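Local coordinates for protein glutaredoxin (Populus tremula x Populus tremuloides, PDB 2E7P) that binds a glutathione-ligated [2Fe-2S] cluster and probably reduces low-molecular-weight and protein disulfides with glutathione as electron source, at residues D7-S19 with D57-T69. Sequence-based numbering, arbitrary orientation.
Sequences DAALKKAKELASS and DGSQLQSALAHWT. With GSH (glutathione), chain H.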
loop_
_atom_site.group_PDB
_atom_site.type_symbol
_atom_site.label_atom_id
_atom_site.label_comp_id
_atom_site.label_asym_id
_atom_site.label_seq_id
_atom_site.Cartn_x
_atom_site.Cartn_y
_atom_site.Cartn_z
ATOM N N ASP C 7 -18.031 -19.720 -9.552
ATOM C CA ASP C 7 -19.382 -19.221 -9.276
ATOM C C ASP C 7 -19.543 -18.897 -7.797
ATOM O O ASP C 7 -20.216 -17.933 -7.441
ATOM C CB ASP C 7 -20.440 -20.267 -9.658
ATOM C CG ASP C 7 -20.497 -20.546 -11.162
ATOM O OD1 ASP C 7 -19.532 -20.215 -11.879
ATOM O OD2 ASP C 7 -21.513 -21.120 -11.622
ATOM N N ALA C 8 -18.932 -19.736 -6.962
ATOM C CA ALA C 8 -18.946 -19.603 -5.514
ATOM C C ALA C 8 -18.272 -18.307 -5.066
ATOM O O ALA C 8 -18.845 -17.557 -4.265
ATOM C CB ALA C 8 -18.261 -20.805 -4.868
ATOM N N ALA C 9 -17.060 -18.064 -5.577
ATOM C CA ALA C 9 -16.270 -16.868 -5.237
ATOM C C ALA C 9 -16.951 -15.593 -5.721
ATOM O O ALA C 9 -16.979 -14.592 -5.017
ATOM C CB ALA C 9 -14.887 -16.972 -5.817
ATOM N N LEU C 10 -17.506 -15.644 -6.924
ATOM C CA LEU C 10 -18.231 -14.518 -7.461
ATOM C C LEU C 10 -19.461 -14.234 -6.601
ATOM O O LEU C 10 -19.763 -13.069 -6.288
ATOM C CB LEU C 10 -18.644 -14.785 -8.907
ATOM C CG LEU C 10 -19.479 -13.666 -9.547
ATOM C CD1 LEU C 10 -18.708 -12.329 -9.578
ATOM C CD2 LEU C 10 -19.893 -14.087 -10.937
ATOM N N LYS C 11 -20.158 -15.306 -6.222
ATOM C CA LYS C 11 -21.322 -15.233 -5.345
ATOM C C LYS C 11 -20.950 -14.552 -4.033
ATOM O O LYS C 11 -21.633 -13.625 -3.611
ATOM C CB LYS C 11 -21.884 -16.640 -5.062
ATOM C CG LYS C 11 -23.197 -16.621 -4.289
ATOM C CD LYS C 11 -23.854 -17.981 -4.255
ATOM C CE LYS C 11 -25.371 -17.825 -4.341
ATOM N NZ LYS C 11 -25.975 -17.611 -2.995
ATOM N N LYS C 12 -19.861 -15.028 -3.421
ATOM C CA LYS C 12 -19.371 -14.516 -2.147
ATOM C C LYS C 12 -18.946 -13.028 -2.254
ATOM O O LYS C 12 -19.341 -12.210 -1.411
ATOM C CB LYS C 12 -18.241 -15.402 -1.621
ATOM C CG LYS C 12 -17.726 -14.999 -0.278
ATOM C CD LYS C 12 -16.538 -15.841 0.088
ATOM C CE LYS C 12 -16.286 -15.846 1.570
ATOM N NZ LYS C 12 -15.581 -17.103 1.948
ATOM N N ALA C 13 -18.208 -12.670 -3.309
ATOM C CA ALA C 13 -17.841 -11.250 -3.539
ATOM C C ALA C 13 -19.059 -10.326 -3.660
ATOM O O ALA C 13 -19.115 -9.253 -3.049
ATOM C CB ALA C 13 -16.915 -11.102 -4.778
ATOM N N LYS C 14 -20.040 -10.730 -4.458
ATOM C CA LYS C 14 -21.247 -9.919 -4.618
ATOM C C LYS C 14 -22.000 -9.681 -3.300
ATOM O O LYS C 14 -22.518 -8.591 -3.066
ATOM C CB LYS C 14 -22.163 -10.509 -5.685
ATOM C CG LYS C 14 -21.648 -10.284 -7.111
ATOM C CD LYS C 14 -22.724 -10.571 -8.151
ATOM C CE LYS C 14 -22.118 -10.851 -9.524
ATOM N NZ LYS C 14 -23.144 -10.600 -10.578
ATOM N N GLU C 15 -22.038 -10.709 -2.454
ATOM C CA GLU C 15 -22.685 -10.628 -1.161
ATOM C C GLU C 15 -21.944 -9.640 -0.271
ATOM O O GLU C 15 -22.552 -8.738 0.307
ATOM C CB GLU C 15 -22.675 -11.987 -0.476
ATOM C CG GLU C 15 -23.678 -13.001 -1.028
ATOM C CD GLU C 15 -23.657 -14.299 -0.232
ATOM O OE1 GLU C 15 -24.088 -14.255 0.960
ATOM O OE2 GLU C 15 -23.209 -15.347 -0.789
ATOM N N LEU C 16 -20.640 -9.848 -0.142
ATOM C CA LEU C 16 -19.767 -8.943 0.597
ATOM C C LEU C 16 -19.974 -7.501 0.163
ATOM O O LEU C 16 -20.149 -6.637 1.001
ATOM C CB LEU C 16 -18.300 -9.344 0.443
ATOM C CG LEU C 16 -17.906 -10.597 1.207
ATOM C CD1 LEU C 16 -16.474 -11.004 0.847
ATOM C CD2 LEU C 16 -18.070 -10.451 2.751
ATOM N N ALA C 17 -20.016 -7.274 -1.147
ATOM C CA ALA C 17 -20.098 -5.914 -1.723
ATOM C C ALA C 17 -21.366 -5.139 -1.343
ATOM O O ALA C 17 -21.368 -3.886 -1.300
ATOM C CB ALA C 17 -19.967 -5.986 -3.227
ATOM N N SER C 18 -22.440 -5.892 -1.086
ATOM C CA SER C 18 -23.721 -5.310 -0.669
ATOM C C SER C 18 -23.972 -5.514 0.817
ATOM O O SER C 18 -25.017 -5.114 1.317
ATOM C CB SER C 18 -24.863 -5.924 -1.467
ATOM O OG SER C 18 -24.840 -5.443 -2.793
ATOM N N SER C 19 -23.014 -6.110 1.522
ATOM C CA SER C 19 -23.203 -6.477 2.940
ATOM C C SER C 19 -23.249 -5.323 3.971
ATOM O O SER C 19 -23.562 -5.547 5.128
ATOM C CB SER C 19 -22.177 -7.529 3.359
ATOM O OG SER C 19 -20.856 -7.008 3.503
ATOM N N ASP C 57 -9.514 -17.294 0.977
ATOM C CA ASP C 57 -9.982 -17.190 -0.401
ATOM C C ASP C 57 -9.821 -15.754 -0.985
ATOM O O ASP C 57 -10.489 -15.385 -1.954
ATOM C CB ASP C 57 -11.442 -17.631 -0.456
ATOM C CG ASP C 57 -12.315 -16.775 0.407
ATOM O OD1 ASP C 57 -11.771 -16.185 1.376
ATOM O OD2 ASP C 57 -13.521 -16.680 0.109
ATOM N N GLY C 58 -8.926 -14.960 -0.389
ATOM C CA GLY C 58 -8.731 -13.558 -0.808
ATOM C C GLY C 58 -8.419 -13.430 -2.280
ATOM O O GLY C 58 -8.989 -12.612 -2.980
ATOM N N SER C 59 -7.518 -14.284 -2.737
ATOM C CA SER C 59 -7.075 -14.354 -4.121
ATOM C C SER C 59 -8.275 -14.539 -5.051
ATOM O O SER C 59 -8.449 -13.818 -6.027
ATOM C CB SER C 59 -6.153 -15.575 -4.245
ATOM O OG SER C 59 -4.994 -15.244 -4.960
ATOM N N GLN C 60 -9.108 -15.527 -4.731
ATOM C CA GLN C 60 -10.258 -15.874 -5.570
ATOM C C GLN C 60 -11.318 -14.771 -5.563
ATOM O O GLN C 60 -11.953 -14.507 -6.588
ATOM C CB GLN C 60 -10.874 -17.208 -5.110
ATOM C CG GLN C 60 -9.924 -18.402 -5.190
ATOM C CD GLN C 60 -9.126 -18.630 -3.905
ATOM O OE1 GLN C 60 -8.388 -17.751 -3.429
ATOM N NE2 GLN C 60 -9.265 -19.830 -3.342
ATOM N N LEU C 61 -11.512 -14.149 -4.395
ATOM C CA LEU C 61 -12.411 -13.005 -4.260
ATOM C C LEU C 61 -11.966 -11.836 -5.111
ATOM O O LEU C 61 -12.794 -11.187 -5.756
ATOM C CB LEU C 61 -12.478 -12.573 -2.810
ATOM C CG LEU C 61 -13.727 -12.805 -1.958
ATOM C CD1 LEU C 61 -14.659 -13.925 -2.421
ATOM C CD2 LEU C 61 -13.356 -12.936 -0.461
ATOM N N GLN C 62 -10.655 -11.591 -5.129
ATOM C CA GLN C 62 -10.061 -10.519 -5.924
ATOM C C GLN C 62 -10.234 -10.727 -7.420
ATOM O O GLN C 62 -10.631 -9.801 -8.117
ATOM C CB GLN C 62 -8.584 -10.337 -5.605
ATOM C CG GLN C 62 -8.017 -8.957 -6.111
ATOM C CD GLN C 62 -6.713 -8.597 -5.435
ATOM O OE1 GLN C 62 -6.410 -9.122 -4.379
ATOM N NE2 GLN C 62 -5.940 -7.685 -6.031
ATOM N N SER C 63 -9.964 -11.941 -7.919
ATOM C CA SER C 63 -10.170 -12.196 -9.344
ATOM C C SER C 63 -11.659 -12.194 -9.719
ATOM O O SER C 63 -12.029 -11.677 -10.774
ATOM C CB SER C 63 -9.395 -13.437 -9.852
ATOM O OG SER C 63 -9.899 -14.605 -9.272
ATOM N N ALA C 64 -12.525 -12.687 -8.825
ATOM C CA ALA C 64 -13.980 -12.493 -8.983
ATOM C C ALA C 64 -14.311 -11.008 -9.099
ATOM O O ALA C 64 -15.187 -10.618 -9.879
ATOM C CB ALA C 64 -14.757 -13.101 -7.791
ATOM N N LEU C 65 -13.663 -10.169 -8.293
ATOM C CA LEU C 65 -13.948 -8.748 -8.376
ATOM C C LEU C 65 -13.424 -8.181 -9.699
ATOM O O LEU C 65 -14.074 -7.323 -10.300
ATOM C CB LEU C 65 -13.361 -7.968 -7.180
ATOM C CG LEU C 65 -14.148 -8.060 -5.861
ATOM C CD1 LEU C 65 -13.219 -7.633 -4.701
ATOM C CD2 LEU C 65 -15.382 -7.160 -5.925
ATOM N N ALA C 66 -12.276 -8.677 -10.144
ATOM C CA ALA C 66 -11.722 -8.298 -11.437
ATOM C C ALA C 66 -12.691 -8.626 -12.572
ATOM O O ALA C 66 -13.076 -7.742 -13.352
ATOM C CB ALA C 66 -10.380 -8.932 -11.650
ATOM N N HIS C 67 -13.132 -9.882 -12.625
ATOM C CA HIS C 67 -14.074 -10.303 -13.675
ATOM C C HIS C 67 -15.370 -9.492 -13.626
ATOM O O HIS C 67 -15.938 -9.099 -14.650
ATOM C CB HIS C 67 -14.411 -11.781 -13.513
ATOM C CG HIS C 67 -13.377 -12.706 -14.067
ATOM N ND1 HIS C 67 -13.062 -12.751 -15.408
ATOM C CD2 HIS C 67 -12.600 -13.641 -13.463
ATOM C CE1 HIS C 67 -12.132 -13.672 -15.610
ATOM N NE2 HIS C 67 -11.847 -14.240 -14.450
ATOM N N TRP C 68 -15.844 -9.215 -12.425
ATOM C CA TRP C 68 -17.164 -8.620 -12.318
ATOM C C TRP C 68 -17.153 -7.109 -12.565
ATOM O O TRP C 68 -17.995 -6.578 -13.326
ATOM C CB TRP C 68 -17.796 -9.037 -10.976
ATOM C CG TRP C 68 -19.015 -8.283 -10.528
ATOM C CD1 TRP C 68 -20.078 -7.912 -11.293
ATOM C CD2 TRP C 68 -19.324 -7.890 -9.189
ATOM N NE1 TRP C 68 -21.005 -7.246 -10.523
ATOM C CE2 TRP C 68 -20.573 -7.238 -9.223
ATOM C CE3 TRP C 68 -18.654 -8.022 -7.954
ATOM C CZ2 TRP C 68 -21.189 -6.703 -8.063
ATOM C CZ3 TRP C 68 -19.233 -7.457 -6.803
ATOM C CH2 TRP C 68 -20.486 -6.804 -6.867
ATOM N N THR C 69 -16.192 -6.417 -11.938
ATOM C CA THR C 69 -16.220 -4.962 -11.868
ATOM C C THR C 69 -15.257 -4.314 -12.853
ATOM O O THR C 69 -15.309 -3.085 -13.107
ATOM C CB THR C 69 -15.866 -4.492 -10.423
ATOM O OG1 THR C 69 -14.487 -4.754 -10.128
ATOM C CG2 THR C 69 -16.735 -5.221 -9.385
HETATM N N1 GSH H . -5.713 3.569 -9.707
HETATM C CA1 GSH H . -5.951 2.590 -8.642
HETATM C C1 GSH H . -6.743 3.267 -7.560
HETATM O O11 GSH H . -7.324 2.618 -6.643
HETATM O O12 GSH H . -6.816 4.514 -7.640
HETATM C CB1 GSH H . -4.609 2.016 -8.160
HETATM C CG1 GSH H . -4.770 0.869 -7.136
HETATM C CD1 GSH H . -3.516 0.046 -7.010
HETATM O OE1 GSH H . -2.542 0.239 -7.724
HETATM N N2 GSH H . -3.556 -0.955 -6.138
HETATM C CA2 GSH H . -2.411 -1.855 -5.955
HETATM C C2 GSH H . -2.932 -3.275 -6.021
HETATM O O2 GSH H . -4.117 -3.565 -5.761
HETATM C CB2 GSH H . -1.739 -1.578 -4.572
HETATM S SG2 GSH H . -1.025 0.013 -3.975
HETATM N N3 GSH H . -2.081 -4.244 -6.372
HETATM C CA3 GSH H . -2.489 -5.619 -6.420
HETATM C C3 GSH H . -2.751 -6.076 -4.989
HETATM O O31 GSH H . -2.152 -5.563 -4.012
HETATM O O32 GSH H . -3.570 -6.992 -4.826
HETATM O O HOH W 1 -13.704 -15.422 3.381
#
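Lys12 NZ donates to Asp57 OD2 in a salt bridge of 2.8 Å and also to a water that in turn donates to Asp57 OD1. NZ approaches OD2 from well above the carboxylate plane. With CG anti to the backbone N (chi1 -177°) and an extended chain, Lys12 lies across Leu61, its CD 3.7 Å from Leu61 CD1. Leu61 is a knob among Ala9, Lys12, Ala13 and Leu16; its CD1 comes within 3.5 Å of Ala9 O, while CD2 meets Leu16 CD1. Trp68 is the second knob. Lys14 runs over one indole face: CG stands 3.5 Å from the six-membered-ring centroid, 5° off the normal, a CH-pi contact, and NZ makes a cation-pi contact with the five-membered ring. Thr69 CG2 lies over the opposite face, toward its rim, and Ala17 CB meets the edge at CH2. Between the knobs, Ala64 CB sits 3.8 Å from Leu10 CA, consistent with the 8.4 Å approach of the axes at a crossing angle of -80°. Gln62, on the side of helix 58-69 turned away from helix 7-18, bonds glutathione O32 through NE2. Leu65 and Ala17 continue onto Phe25 and Phe78 of the central sheet, beside which the two helices pack in this glutaredoxin form of the thioredoxin fold.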